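Glycoside hydrolase, family 11\:clostridium cellulosome enzyme, dockerin type i\:polysaccharide (Clostridium thermocellum, PDB 2C71) probably removes acetyl groups from xylan in the plant cell wall as a metal-dependent family 4 carbohydrate esterase, resembling peptidoglycan deacetylases. Local coordinates at residues A[36-40]-A[41-45]; A[110-113]-A[114-118]; A[166-169]-A[170-174]; A[181-185]-A[186-190]. One frame throughout, in Å; residues are numbered along the deposited sequence. Where two conformers were deposited one is given.

Interaction 1. Residues A[36-40]-A[41-45]; sequences FMVVG and QRVND
V38 and V43 meet across the turn through one methyl each, their side chains crossing at about a right angle, with V38 CG2 and V43 CG2 4.1 Å apart. For V38 the touching branch is the one set between the backbone N and the carbonyl carbon (CG1 at chi1 -60°), which aims CG2 at the chain as it comes back. The same V43 methyl also rests on the backbone, CG2 lying 3.6 Å from V39 O, because V43 holds CG1 anti to its own N and leaves CG2 beside that N, facing the turn.

Two backbone bonds close the turn. R42 N donates to V39 O at 2.9 Å, and V43 N donates to G40 O at 3.0 Å and 163°. Both span three residues, the pattern of a 3-10 turn. A water donates to G40 O at 2.8 Å and to V43 O at 2.6 Å, bridging the two carbonyls, so G40 O receives two hydrogens.

Q41 and R42 lead their polar ends away from the turn: Q41 OE1 bonds S67, while R42 reaches Y68 through NE and makes a salt bridge to D16 through NH1. The V39 side chain is about 6 Å from the bound magnesium ion. The turn thus carries the chain from strand 35-38 into helix 45-56, with V38 packed on I51 of that helix and on I90 of helix 76-94, where V43 also meets V89 and Y93.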
loop_
_atom_site.group_PDB
_atom_site.type_symbol
_atom_site.label_atom_id
_atom_site.label_comp_id
_atom_site.label_asym_id
_atom_site.label_seq_id
_atom_site.Cartn_x
_atom_site.Cartn_y
_atom_site.Cartn_z
ATOM N N PHE A 36 3.986 -1.059 1.009
ATOM C CA PHE A 36 3.843 0.379 1.324
ATOM C C PHE A 36 3.733 1.155 0.024
ATOM O O PHE A 36 4.644 1.091 -0.803
ATOM C CB PHE A 36 5.031 0.867 2.150
ATOM C CG PHE A 36 5.086 0.252 3.512
ATOM C CD1 PHE A 36 5.657 -1.003 3.732
ATOM C CD2 PHE A 36 4.495 0.904 4.599
ATOM C CE1 PHE A 36 5.609 -1.564 4.987
ATOM C CE2 PHE A 36 4.474 0.324 5.854
ATOM C CZ PHE A 36 5.050 -0.918 6.027
ATOM N N MET A 37 2.641 1.875 -0.143
ATOM C CA MET A 37 2.389 2.728 -1.322
ATOM C C MET A 37 2.781 4.138 -0.898
ATOM O O MET A 37 2.074 4.787 -0.111
ATOM C CB MET A 37 0.924 2.634 -1.779
ATOM C CG MET A 37 0.431 1.224 -1.974
ATOM S SD MET A 37 1.340 0.158 -3.111
ATOM C CE MET A 37 0.756 0.846 -4.672
ATOM N N VAL A 38 3.950 4.559 -1.354
ATOM C CA VAL A 38 4.603 5.772 -0.815
ATOM C C VAL A 38 4.398 6.973 -1.708
ATOM O O VAL A 38 4.159 6.895 -2.926
ATOM C CB VAL A 38 6.106 5.532 -0.556
ATOM C CG1 VAL A 38 6.305 4.399 0.447
ATOM C CG2 VAL A 38 6.881 5.306 -1.816
ATOM N N VAL A 39 4.475 8.123 -1.075
ATOM C CA VAL A 39 4.251 9.435 -1.702
ATOM C C VAL A 39 5.612 10.087 -1.912
ATOM O O VAL A 39 6.411 10.271 -0.977
ATOM C CB VAL A 39 3.319 10.287 -0.813
ATOM C CG1 VAL A 39 3.169 11.700 -1.374
ATOM C CG2 VAL A 39 1.973 9.601 -0.707
ATOM N N GLY A 40 5.905 10.437 -3.171
ATOM C CA GLY A 40 7.234 10.882 -3.542
ATOM C C GLY A 40 7.777 12.069 -2.754
ATOM O O GLY A 40 8.960 12.095 -2.393
ATOM N N GLN A 41 6.930 13.047 -2.471
ATOM C CA GLN A 41 7.278 14.225 -1.609
ATOM C C GLN A 41 7.878 13.873 -0.321
ATOM O O GLN A 41 8.593 14.705 0.265
ATOM C CB GLN A 41 6.072 15.143 -1.303
ATOM C CG GLN A 41 5.836 16.102 -2.444
ATOM C CD GLN A 41 4.523 16.889 -2.346
ATOM O OE1 GLN A 41 3.576 16.463 -1.712
ATOM N NE2 GLN A 41 4.501 18.084 -2.967
ATOM N N ARG A 42 7.533 12.715 0.220
ATOM C CA ARG A 42 7.975 12.285 1.546
ATOM C C ARG A 42 9.244 11.446 1.526
ATOM O O ARG A 42 9.754 11.121 2.602
ATOM C CB ARG A 42 6.878 11.486 2.237
ATOM C CG ARG A 42 5.804 12.371 2.882
ATOM C CD ARG A 42 4.891 11.592 3.783
ATOM N NE ARG A 42 3.912 12.341 4.548
ATOM C CZ ARG A 42 3.965 12.535 5.867
ATOM N NH1 ARG A 42 5.000 12.202 6.622
ATOM N NH2 ARG A 42 2.937 13.105 6.459
ATOM N N VAL A 43 9.741 11.079 0.353
ATOM C CA VAL A 43 10.895 10.210 0.218
ATOM C C VAL A 43 12.139 11.047 -0.021
ATOM O O VAL A 43 12.304 11.626 -1.105
ATOM C CB VAL A 43 10.670 9.200 -0.941
ATOM C CG1 VAL A 43 11.885 8.290 -1.073
ATOM C CG2 VAL A 43 9.432 8.359 -0.715
ATOM N N ASN A 44 13.024 11.109 0.973
ATOM C CA ASN A 44 14.165 12.009 0.923
ATOM C C ASN A 44 15.255 11.482 1.856
ATOM O O ASN A 44 15.115 10.386 2.408
ATOM C CB ASN A 44 13.753 13.451 1.231
ATOM C CG ASN A 44 13.194 13.660 2.644
ATOM O OD1 ASN A 44 12.517 14.671 2.886
ATOM N ND2 ASN A 44 13.503 12.794 3.565
ATOM N N ASP A 45 16.366 12.195 1.961
ATOM C CA ASP A 45 17.437 11.686 2.791
ATOM C C ASP A 45 16.761 11.225 4.072
ATOM O O ASP A 45 16.866 10.063 4.464
ATOM C CB ASP A 45 18.469 12.779 3.078
ATOM C CG ASP A 45 19.541 12.858 2.007
ATOM O OD1 ASP A 45 19.284 12.402 0.873
ATOM O OD2 ASP A 45 20.640 13.373 2.299
HETATM O O HOH W 1 11.297 13.648 -2.444
#

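Interaction 2. Residues A[110-113]-A[114-118]; sequences PTLF and NNVDL
The flat carboxamide of N115 meets T111 through its nitrogen, ND2, which donates to T111 O at 2.8 Å and 161°. The acceptor lies within 11° of the amide plane, so bond and amide are nearly coplanar. The two side chains run side by side in the same direction, with T111 CG2 3.7 Å from N115 ND2. N115 reaches back because its CG lies anti to its own carbonyl carbon (chi1 -74°), beside the backbone N. The other flat group, the F113 ring, takes no part here and stacks on F120.

The residues form the short helix 110-115, and the loop after it, of a beta-alpha-beta unit, between parallel strands 100-101 and 119-120. Within it N114 N donates to P110 O at 2.9 Å, an i to i+4 bond, and N115 N donates to L112 O, three residues back, at 3.1 Å. The helix is weakly bonded about 114-115, and there the N115 side chain adds a bond to T111 O.

On the buried side, L112 and V116 also lie alongside one another, CD1 of L112 being 3.9 Å from CG2 of V116. That V116 methyl, CG2, sits over the backbone too, 3.4 Å from L112 O. Both residues pack on F101 of strand 100-101 and on I79 of helix 76-94, which N115 touches as well.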
loop_
_atom_site.group_PDB
_atom_site.type_symbol
_atom_site.label_atom_id
_atom_site.label_comp_id
_atom_site.label_asym_id
_atom_site.label_seq_id
_atom_site.Cartn_x
_atom_site.Cartn_y
_atom_site.Cartn_z
ATOM N N PRO A 110 -9.732 7.195 -17.925
ATOM C CA PRO A 110 -8.991 6.608 -19.059
ATOM C C PRO A 110 -7.623 7.223 -19.226
ATOM O O PRO A 110 -6.663 6.522 -19.484
ATOM C CB PRO A 110 -9.910 6.862 -20.242
ATOM C CG PRO A 110 -11.257 6.798 -19.628
ATOM C CD PRO A 110 -11.112 7.538 -18.319
ATOM N N THR A 111 -7.531 8.548 -19.073
ATOM C CA THR A 111 -6.246 9.218 -19.210
ATOM C C THR A 111 -5.240 8.735 -18.175
ATOM O O THR A 111 -4.065 8.541 -18.472
ATOM C CB THR A 111 -6.447 10.751 -19.171
ATOM O OG1 THR A 111 -7.317 11.135 -20.240
ATOM C CG2 THR A 111 -5.139 11.497 -19.314
ATOM N N LEU A 112 -5.686 8.571 -16.937
ATOM C CA LEU A 112 -4.777 8.070 -15.894
ATOM C C LEU A 112 -4.285 6.671 -16.249
ATOM O O LEU A 112 -3.078 6.377 -16.212
ATOM C CB LEU A 112 -5.425 8.164 -14.519
ATOM C CG LEU A 112 -4.502 7.859 -13.335
ATOM C CD1 LEU A 112 -3.335 8.852 -13.281
ATOM C CD2 LEU A 112 -5.314 7.851 -12.050
ATOM N N PHE A 113 -5.219 5.768 -16.577
ATOM C CA PHE A 113 -4.844 4.420 -16.965
ATOM C C PHE A 113 -3.883 4.425 -18.128
ATOM O O PHE A 113 -2.937 3.651 -18.174
ATOM C CB PHE A 113 -6.074 3.582 -17.345
ATOM C CG PHE A 113 -6.746 2.933 -16.165
ATOM C CD1 PHE A 113 -6.081 1.905 -15.434
ATOM C CD2 PHE A 113 -8.021 3.280 -15.781
ATOM C CE1 PHE A 113 -6.724 1.294 -14.399
ATOM C CE2 PHE A 113 -8.657 2.638 -14.743
ATOM C CZ PHE A 113 -7.979 1.623 -14.045
ATOM N N ASN A 114 -4.086 5.313 -19.123
ATOM C CA ASN A 114 -3.278 5.389 -20.354
ATOM C C ASN A 114 -1.876 5.835 -20.105
ATOM O O ASN A 114 -1.010 5.629 -20.951
ATOM C CB ASN A 114 -3.855 6.343 -21.411
ATOM C CG ASN A 114 -3.431 5.988 -22.807
ATOM O OD1 ASN A 114 -3.430 4.825 -23.176
ATOM N ND2 ASN A 114 -3.029 6.989 -23.574
ATOM N N ASN A 115 -1.642 6.562 -18.999
ATOM C CA ASN A 115 -0.367 7.230 -18.788
ATOM C C ASN A 115 0.422 6.702 -17.600
ATOM O O ASN A 115 1.452 7.300 -17.253
ATOM C CB ASN A 115 -0.601 8.739 -18.713
ATOM C CG ASN A 115 -0.900 9.320 -20.068
ATOM O OD1 ASN A 115 0.010 9.481 -20.900
ATOM N ND2 ASN A 115 -2.158 9.565 -20.315
ATOM N N VAL A 116 -0.022 5.606 -17.000
ATOM C CA VAL A 116 0.696 4.946 -15.908
ATOM C C VAL A 116 0.890 3.462 -16.281
ATOM O O VAL A 116 -0.062 2.690 -16.350
ATOM C CB VAL A 116 -0.044 5.082 -14.579
ATOM C CG1 VAL A 116 0.785 4.422 -13.436
ATOM C CG2 VAL A 116 -0.375 6.531 -14.209
ATOM N N ASP A 117 2.154 3.094 -16.505
ATOM C CA ASP A 117 2.547 1.727 -16.858
ATOM C C ASP A 117 2.904 0.902 -15.620
ATOM O O ASP A 117 3.994 0.342 -15.511
ATOM C CB ASP A 117 3.722 1.743 -17.836
ATOM C CG ASP A 117 3.906 0.418 -18.549
ATOM O OD1 ASP A 117 2.889 -0.241 -18.853
ATOM O OD2 ASP A 117 5.066 0.035 -18.805
ATOM N N LEU A 118 1.952 0.848 -14.701
ATOM C CA LEU A 118 2.016 0.091 -13.455
ATOM C C LEU A 118 0.682 -0.576 -13.251
ATOM O O LEU A 118 -0.329 -0.131 -13.815
ATOM C CB LEU A 118 2.273 1.048 -12.235
ATOM C CG LEU A 118 3.605 1.814 -12.258
ATOM C CD1 LEU A 118 3.651 2.922 -11.234
ATOM C CD2 LEU A 118 4.840 0.888 -12.053
#

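Interaction 3. Residues A[166-169]-A[170-174]; sequences EALD and IIIPT
Helix 164-177 is kinked in the middle of this contact, and the bonding pattern about A167 marks the spot. A167 O takes two donors: I171 N at 2.9 Å, nearly straight at 176° and in the carbonyl plane, and I170 N at 3.0 Å, from above that plane. The second is an i to i+3 bond that replaces the one I170 N would make to E166 O, which stands 4.0 Å off. One turn on, P173 has no N-H to give; its ring comes against D169 O instead, with P173 CG at 3.3 Å. I172 N keeps the regular bond to L168 O.

Side chains four residues apart meet along the helix. I171 turns CG1 anti to its carbonyl carbon (chi1 -66°), which lays the chain back along the previous turn and brings CD1 4.1 Å from A167 CB. I172 does likewise, its CD1 4.1 Å from L168 CB. These residues face inward: I171 meets V142 of helix 135-145, and I172 meets L27 of helix 17-30. D169 makes salt bridges to K26 and K29 and a hydrogen bond to Y30. A bend with the bonds to the turn before missing at the proline and three residues ahead of it is typical of a proline-kinked alpha helix.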
loop_
_atom_site.group_PDB
_atom_site.type_symbol
_atom_site.label_atom_id
_atom_site.label_comp_id
_atom_site.label_asym_id
_atom_site.label_seq_id
_atom_site.Cartn_x
_atom_site.Cartn_y
_atom_site.Cartn_z
ATOM N N GLU A 166 -2.063 -0.424 16.280
ATOM C CA GLU A 166 -2.744 -1.214 17.303
ATOM C C GLU A 166 -3.810 -2.130 16.698
ATOM O O GLU A 166 -4.042 -3.253 17.185
ATOM C CB GLU A 166 -3.290 -0.250 18.364
ATOM C CG GLU A 166 -2.180 0.432 19.185
ATOM C CD GLU A 166 -1.277 1.414 18.425
ATOM O OE1 GLU A 166 -1.739 2.227 17.582
ATOM O OE2 GLU A 166 -0.052 1.355 18.694
ATOM N N ALA A 167 -4.460 -1.706 15.620
ATOM C CA ALA A 167 -5.408 -2.570 14.925
ATOM C C ALA A 167 -4.731 -3.844 14.451
ATOM O O ALA A 167 -5.362 -4.910 14.396
ATOM C CB ALA A 167 -6.059 -1.839 13.782
ATOM N N LEU A 168 -3.457 -3.762 14.055
ATOM C CA LEU A 168 -2.736 -4.928 13.553
ATOM C C LEU A 168 -2.567 -6.015 14.632
ATOM O O LEU A 168 -2.446 -7.184 14.284
ATOM C CB LEU A 168 -1.360 -4.534 12.999
ATOM C CG LEU A 168 -1.406 -3.547 11.825
ATOM C CD1 LEU A 168 0.024 -3.159 11.426
ATOM C CD2 LEU A 168 -2.112 -4.144 10.633
ATOM N N ASP A 169 -2.564 -5.614 15.903
ATOM C CA ASP A 169 -2.532 -6.611 17.005
ATOM C C ASP A 169 -3.738 -7.501 17.066
ATOM O O ASP A 169 -3.662 -8.551 17.720
ATOM C CB ASP A 169 -2.340 -5.946 18.372
ATOM C CG ASP A 169 -0.952 -5.392 18.564
ATOM O OD1 ASP A 169 0.053 -6.098 18.266
ATOM O OD2 ASP A 169 -0.857 -4.240 19.042
ATOM N N ILE A 170 -4.862 -7.100 16.449
ATOM C CA ILE A 170 -6.047 -7.922 16.288
ATOM C C ILE A 170 -6.064 -8.558 14.907
ATOM O O ILE A 170 -6.289 -9.769 14.769
ATOM C CB ILE A 170 -7.324 -7.127 16.549
ATOM C CG1 ILE A 170 -7.334 -6.584 17.966
ATOM C CG2 ILE A 170 -8.556 -7.955 16.256
ATOM C CD1 ILE A 170 -8.379 -5.496 18.196
ATOM N N ILE A 171 -5.867 -7.755 13.856
ATOM C CA ILE A 171 -5.954 -8.267 12.485
ATOM C C ILE A 171 -5.036 -9.445 12.243
ATOM O O ILE A 171 -5.471 -10.453 11.656
ATOM C CB ILE A 171 -5.650 -7.130 11.479
ATOM C CG1 ILE A 171 -6.737 -6.030 11.533
ATOM C CG2 ILE A 171 -5.506 -7.678 10.081
ATOM C CD1 ILE A 171 -6.307 -4.729 10.880
ATOM N N ILE A 172 -3.756 -9.289 12.569
ATOM C CA ILE A 172 -2.780 -10.315 12.178
ATOM C C ILE A 172 -3.076 -11.655 12.895
ATOM O O ILE A 172 -3.223 -12.686 12.233
ATOM C CB ILE A 172 -1.348 -9.787 12.256
ATOM C CG1 ILE A 172 -1.126 -8.733 11.176
ATOM C CG2 ILE A 172 -0.374 -10.989 12.106
ATOM C CD1 ILE A 172 0.154 -7.929 11.343
ATOM N N PRO A 173 -3.187 -11.660 14.231
ATOM C CA PRO A 173 -3.501 -12.960 14.887
ATOM C C PRO A 173 -4.826 -13.558 14.436
ATOM O O PRO A 173 -4.935 -14.773 14.261
ATOM C CB PRO A 173 -3.458 -12.607 16.362
ATOM C CG PRO A 173 -2.572 -11.403 16.467
ATOM C CD PRO A 173 -2.855 -10.628 15.232
ATOM N N THR A 174 -5.860 -12.721 14.249
ATOM C CA THR A 174 -7.164 -13.251 13.888
ATOM C C THR A 174 -7.107 -13.890 12.509
ATOM O O THR A 174 -7.571 -15.030 12.330
ATOM C CB THR A 174 -8.262 -12.176 13.882
ATOM O OG1 THR A 174 -8.465 -11.703 15.205
ATOM C CG2 THR A 174 -9.589 -12.712 13.333
#

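Interaction 4. Residues A[181-185]-A[186-190]; sequences EFVTL and TELFT
L185, E187 and V183 lose most surface here, and E187 does most of the polar work with T184. Its extended chain swings back across the turn, CG anti to its carbonyl carbon (chi1 -73°), until E187 OE1 accepts from T184 N at 2.9 Å and 169°. The donor comes from above the carboxylate plane, 46° out of it. In return E187 N donates to T184 OG1 at 3.1 Å. That hydroxyl is available because T184 sets OG1 between its backbone N and carbonyl carbon. A water that also donates to F182 O bonds E187 OE1 at 2.8 Å, so OE1 takes two hydrogens.

V183 crosses the E187 chain at a slant, with its CB 3.6 Å from E187 OE1, and presents CG2 to L188 CB at 3.7 Å, where the two side chains cross at about a right angle. L185 contributes chiefly through its backbone: F189 N donates to L185 O at 3.1 Å, an oxygen that also lies at the edge of the F189 ring, near its plane. L188 N donates to T184 O in the same i to i+4 manner.

Outside the turn, L185 packs on A8 of strand 6-12 and F100 of strand 100-101, while T186 OG1 bonds E60 and K99. The reciprocal pair of T184 and E187 bonds is the capping box at the start of helix 185-192, with T184 as N-cap, in the connection that follows strand 181-182.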
loop_
_atom_site.group_PDB
_atom_site.type_symbol
_atom_site.label_atom_id
_atom_site.label_comp_id
_atom_site.label_asym_id
_atom_site.label_seq_id
_atom_site.Cartn_x
_atom_site.Cartn_y
_atom_site.Cartn_z
ATOM N N GLU A 181 -2.530 -16.415 5.171
ATOM C CA GLU A 181 -1.115 -16.007 5.164
ATOM C C GLU A 181 -0.999 -14.656 4.449
ATOM O O GLU A 181 -1.590 -14.422 3.402
ATOM C CB GLU A 181 -0.222 -17.013 4.427
ATOM C CG GLU A 181 -0.055 -18.365 5.113
ATOM C CD GLU A 181 1.059 -18.393 6.161
ATOM O OE1 GLU A 181 1.772 -19.411 6.276
ATOM O OE2 GLU A 181 1.204 -17.414 6.905
ATOM N N PHE A 182 -0.148 -13.812 5.020
ATOM C CA PHE A 182 0.085 -12.448 4.552
ATOM C C PHE A 182 1.240 -12.410 3.536
ATOM O O PHE A 182 2.303 -12.978 3.771
ATOM C CB PHE A 182 0.434 -11.548 5.734
ATOM C CG PHE A 182 -0.717 -11.284 6.666
ATOM C CD1 PHE A 182 -1.017 -12.127 7.713
ATOM C CD2 PHE A 182 -1.548 -10.196 6.449
ATOM C CE1 PHE A 182 -2.099 -11.853 8.537
ATOM C CE2 PHE A 182 -2.620 -9.960 7.256
ATOM C CZ PHE A 182 -2.903 -10.790 8.290
ATOM N N VAL A 183 0.992 -11.745 2.408
ATOM C CA VAL A 183 1.942 -11.673 1.321
ATOM C C VAL A 183 2.049 -10.247 0.797
ATOM O O VAL A 183 1.136 -9.417 0.990
ATOM C CB VAL A 183 1.523 -12.643 0.192
ATOM C CG1 VAL A 183 1.675 -14.129 0.702
ATOM C CG2 VAL A 183 0.140 -12.373 -0.334
ATOM N N THR A 184 3.160 -9.963 0.114
ATOM C CA THR A 184 3.296 -8.701 -0.631
ATOM C C THR A 184 2.388 -8.744 -1.858
ATOM O O THR A 184 1.906 -9.807 -2.242
ATOM C CB THR A 184 4.733 -8.438 -1.070
ATOM O OG1 THR A 184 5.078 -9.406 -2.044
ATOM C CG2 THR A 184 5.732 -8.414 0.098
ATOM N N LEU A 185 2.193 -7.598 -2.531
ATOM C CA LEU A 185 1.410 -7.603 -3.775
ATOM C C LEU A 185 2.050 -8.491 -4.822
ATOM O O LEU A 185 1.352 -9.262 -5.491
ATOM C CB LEU A 185 1.207 -6.180 -4.311
ATOM C CG LEU A 185 0.261 -5.309 -3.482
ATOM C CD1 LEU A 185 0.226 -3.872 -4.062
ATOM C CD2 LEU A 185 -1.129 -5.868 -3.460
ATOM N N THR A 186 3.353 -8.398 -4.997
ATOM C CA THR A 186 4.017 -9.225 -6.002
ATOM C C THR A 186 3.796 -10.690 -5.674
ATOM O O THR A 186 3.525 -11.505 -6.577
ATOM C CB THR A 186 5.527 -8.877 -6.142
ATOM O OG1 THR A 186 5.652 -7.637 -6.859
ATOM C CG2 THR A 186 6.334 -9.934 -6.863
ATOM N N GLU A 187 3.947 -11.060 -4.409
ATOM C CA GLU A 187 3.758 -12.433 -4.008
ATOM C C GLU A 187 2.322 -12.894 -4.230
ATOM O O GLU A 187 2.070 -14.034 -4.647
ATOM C CB GLU A 187 4.153 -12.606 -2.560
ATOM C CG GLU A 187 5.632 -12.565 -2.268
ATOM C CD GLU A 187 6.011 -12.343 -0.789
ATOM O OE1 GLU A 187 5.117 -12.156 0.123
ATOM O OE2 GLU A 187 7.281 -12.314 -0.512
ATOM N N LEU A 188 1.341 -12.026 -3.931
ATOM C CA LEU A 188 -0.057 -12.380 -4.129
ATOM C C LEU A 188 -0.323 -12.763 -5.588
ATOM O O LEU A 188 -0.921 -13.795 -5.879
ATOM C CB LEU A 188 -0.942 -11.208 -3.708
ATOM C CG LEU A 188 -2.433 -11.436 -3.875
ATOM C CD1 LEU A 188 -2.900 -12.671 -3.087
ATOM C CD2 LEU A 188 -3.259 -10.179 -3.457
ATOM N N PHE A 189 0.111 -11.920 -6.514
ATOM C CA PHE A 189 -0.043 -12.223 -7.934
ATOM C C PHE A 189 0.664 -13.533 -8.280
ATOM O O PHE A 189 0.115 -14.415 -8.936
ATOM C CB PHE A 189 0.491 -11.102 -8.802
ATOM C CG PHE A 189 -0.510 -9.953 -9.003
ATOM C CD1 PHE A 189 -0.836 -9.097 -7.968
ATOM C CD2 PHE A 189 -1.092 -9.767 -10.231
ATOM C CE1 PHE A 189 -1.762 -8.031 -8.220
ATOM C CE2 PHE A 189 -1.967 -8.737 -10.483
ATOM C CZ PHE A 189 -2.306 -7.905 -9.469
ATOM N N THR A 190 1.925 -13.650 -7.883
ATOM C CA THR A 190 2.765 -14.798 -8.288
ATOM C C THR A 190 2.150 -16.113 -7.763
ATOM O O THR A 190 2.054 -17.098 -8.493
ATOM C CB THR A 190 4.182 -14.565 -7.811
ATOM O OG1 THR A 190 4.737 -13.348 -8.334
ATOM C CG2 THR A 190 5.098 -15.667 -8.245
HETATM O O HOH W 2 4.911 -13.656 2.489
#

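Overall arrangement
All four contacts are local and run in series along the chain, none nested in or crossing another. Interaction 1 closes the turn from strand 35-38 towards helix 45-56, near the magnesium site of the NodB-homology domain. Interaction 2 lies within a short helix and the loop after it, in the unit that joins strands 100-101 and 119-120. Interaction 3 sits in helix 164-177, across the chain's centre from interaction 2; the centres of interactions 2 and 3 are about 35 Å apart. Interaction 4 starts helix 185-192. It touches two others: L185 CD1 lies 4.3 Å from M37 SD of interaction 1, and F182 CZ 3.9 Å from I172 CA of interaction 3. Interactions 1 and 4 both reach the five-stranded parallel sheet.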